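Local atomic coordinates of GP23.1 (Bacillus phage spp1, PDB entry 2XF7), a protein that is of uncertain function but is a putative chaperone of the phage, built as a small all-helical chain that assembles into a hexamer. Residues Glu22-Ala27 with Asp39-Tyr44. Numbering follows the deposited sequence.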
loop_
_atom_site.group_PDB
_atom_site.type_symbol
_atom_site.label_atom_id
_atom_site.label_comp_id
_atom_site.label_asym_id
_atom_site.label_seq_id
_atom_site.Cartn_x
_atom_site.Cartn_y
_atom_site.Cartn_z
ATOM N N GLU B 22 -4.864 -24.434 4.075
ATOM C CA GLU B 22 -3.580 -24.784 4.768
ATOM C C GLU B 22 -2.913 -23.507 5.357
ATOM O O GLU B 22 -2.542 -23.451 6.525
ATOM C CB GLU B 22 -2.635 -25.508 3.767
ATOM C CG GLU B 22 -3.255 -26.771 3.161
ATOM C CD GLU B 22 -2.362 -27.884 2.621
ATOM O OE1 GLU B 22 -2.436 -28.144 1.395
ATOM O OE2 GLU B 22 -1.671 -28.558 3.426
ATOM N N LEU B 23 -2.836 -22.466 4.555
ATOM C CA LEU B 23 -2.247 -21.237 4.998
ATOM C C LEU B 23 -3.139 -20.486 6.001
ATOM O O LEU B 23 -2.701 -19.930 6.939
ATOM C CB LEU B 23 -1.934 -20.416 3.766
ATOM C CG LEU B 23 -1.183 -19.122 3.858
ATOM C CD1 LEU B 23 -2.023 -18.252 4.443
ATOM C CD2 LEU B 23 0.015 -19.252 4.673
ATOM N N LEU B 24 -4.454 -20.492 5.748
ATOM C CA LEU B 24 -5.368 -19.840 6.694
ATOM C C LEU B 24 -5.255 -20.528 8.078
ATOM O O LEU B 24 -5.248 -19.837 9.098
ATOM C CB LEU B 24 -6.850 -19.824 6.216
ATOM C CG LEU B 24 -7.033 -19.148 4.843
ATOM C CD1 LEU B 24 -8.501 -19.162 4.480
ATOM C CD2 LEU B 24 -6.399 -17.690 4.822
ATOM N N ARG B 25 -5.111 -21.874 8.099
ATOM C CA ARG B 25 -4.984 -22.653 9.339
ATOM C C ARG B 25 -3.724 -22.153 10.122
ATOM O O ARG B 25 -3.778 -21.921 11.323
ATOM C CB ARG B 25 -4.817 -24.144 8.992
ATOM C CG ARG B 25 -4.748 -25.014 10.214
ATOM C CD ARG B 25 -4.879 -26.520 9.900
ATOM N NE ARG B 25 -3.879 -27.046 8.949
ATOM C CZ ARG B 25 -3.715 -28.343 8.639
ATOM N NH1 ARG B 25 -4.453 -29.281 9.233
ATOM N NH2 ARG B 25 -2.800 -28.709 7.744
ATOM N N VAL B 26 -2.606 -21.949 9.390
ATOM C CA VAL B 26 -1.362 -21.509 10.021
ATOM C C VAL B 26 -1.605 -20.081 10.604
ATOM O O VAL B 26 -1.206 -19.803 11.732
ATOM C CB VAL B 26 -0.217 -21.510 8.963
ATOM C CG1 VAL B 26 1.027 -20.765 9.498
ATOM C CG2 VAL B 26 0.159 -22.942 8.528
ATOM N N ALA B 27 -2.255 -19.207 9.841
ATOM C CA ALA B 27 -2.507 -17.821 10.267
ATOM C C ALA B 27 -3.409 -17.792 11.522
ATOM O O ALA B 27 -3.140 -17.041 12.463
ATOM C CB ALA B 27 -3.150 -17.018 9.143
ATOM N N ASP B 39 -13.046 -18.338 8.203
ATOM C CA ASP B 39 -14.321 -18.859 7.667
ATOM C C ASP B 39 -14.951 -17.821 6.688
ATOM O O ASP B 39 -15.471 -18.223 5.612
ATOM C CB ASP B 39 -15.295 -19.078 8.830
ATOM C CG ASP B 39 -14.917 -20.237 9.750
ATOM O OD1 ASP B 39 -14.069 -21.079 9.340
ATOM O OD2 ASP B 39 -15.498 -20.321 10.856
ATOM N N LYS B 40 -14.812 -16.495 7.000
ATOM C CA LYS B 40 -15.320 -15.450 6.067
ATOM C C LYS B 40 -14.546 -15.499 4.778
ATOM O O LYS B 40 -15.116 -15.418 3.676
ATOM C CB LYS B 40 -15.304 -14.033 6.674
ATOM C CG LYS B 40 -16.261 -13.875 7.859
ATOM C CD LYS B 40 -16.390 -12.464 8.366
ATOM C CE LYS B 40 -17.572 -12.437 9.342
ATOM N NZ LYS B 40 -18.925 -12.277 8.679
ATOM N N ILE B 41 -13.215 -15.565 4.883
ATOM C CA ILE B 41 -12.415 -15.626 3.657
ATOM C C ILE B 41 -12.785 -16.859 2.806
ATOM O O ILE B 41 -12.937 -16.708 1.594
ATOM C CB ILE B 41 -10.926 -15.662 4.044
ATOM C CG1 ILE B 41 -10.539 -14.269 4.585
ATOM C CG2 ILE B 41 -10.078 -16.067 2.817
ATOM C CD1 ILE B 41 -9.142 -14.234 5.298
ATOM N N MET B 42 -12.974 -18.031 3.443
ATOM C CA MET B 42 -13.306 -19.258 2.700
ATOM C C MET B 42 -14.694 -19.208 2.044
ATOM O O MET B 42 -15.008 -20.046 1.158
ATOM C CB MET B 42 -13.108 -20.523 3.531
ATOM C CG MET B 42 -11.649 -20.616 3.961
ATOM S SD MET B 42 -11.274 -22.192 4.776
ATOM C CE MET B 42 -11.912 -21.862 6.330
ATOM N N SER B 43 -15.508 -18.218 2.428
ATOM C CA SER B 43 -16.809 -18.053 1.804
ATOM C C SER B 43 -16.668 -17.476 0.386
ATOM O O SER B 43 -17.633 -17.526 -0.395
ATOM C CB SER B 43 -17.733 -17.165 2.655
ATOM O OG SER B 43 -17.469 -15.775 2.505
ATOM N N TYR B 44 -15.499 -16.825 0.108
ATOM C CA TYR B 44 -15.243 -16.241 -1.235
ATOM C C TYR B 44 -14.772 -17.377 -2.197
ATOM O O TYR B 44 -14.208 -18.421 -1.755
ATOM C CB TYR B 44 -14.117 -15.188 -1.130
ATOM C CG TYR B 44 -14.553 -13.882 -0.511
ATOM C CD1 TYR B 44 -14.791 -12.762 -1.295
ATOM C CD2 TYR B 44 -14.624 -13.738 0.880
ATOM C CE1 TYR B 44 -15.150 -11.532 -0.729
ATOM C CE2 TYR B 44 -14.948 -12.503 1.465
ATOM C CZ TYR B 44 -15.163 -11.396 0.653
ATOM O OH TYR B 44 -15.411 -10.162 1.163
#
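Leu24 of helix 21-30 reaches across to helix 35-42 and meets Ile41 and Met42 there, with a single methyl making both close approaches. Its CD1 lies 3.5 Å from CG of Met42 and 3.9 Å from CG2 of Ile41, touching two neighbouring side chains on the facing helix. The extended form of Leu24 explains this reach: CG stands anti to the carbonyl carbon, and with chi2 at -179° CD1 continues the line of the side chain away from its own backbone.

The two partners receive the methyl differently. Met42 runs past Leu24 in the opposite direction and touches it mainly through its CG methylene; SD of Met42 is farther from CD1 of Leu24, at 4.1 Å, and the methionine chain then bends at chi3 (-79°). Ile41 meets the leucine at an oblique angle and offers its short branch, CG2. The Leu24 and Ile41 side chains span a gap of 8.8 Å between CA of Leu24 and CA of Ile41.

Farther out, Leu33, in the loop joining the two helices, packs on both Leu24 and Ile41, while Trp14 of helix 7-15 touches Ile41 and donates a hydrogen bond from NE1 to the carbonyl of Tyr44. Behind the contact, Lys40 O accepts from both N and OG of Ser43, with OG of Ser43 lying 2.7 Å from O of Lys40 and in the carbonyl plane. At the next residue, the Tyr44 hydroxyl is hydrogen-bonded to Asp32 of the second subunit.

No hydrogen bond or salt bridge joins the segments 22-27 and 39-44. Leu24 and Ile41 are buried and Met42 is partly exposed, so the helices are held here by aliphatic packing and, probably, by the exclusion of water from the hydrophobic core of this three-helix chain.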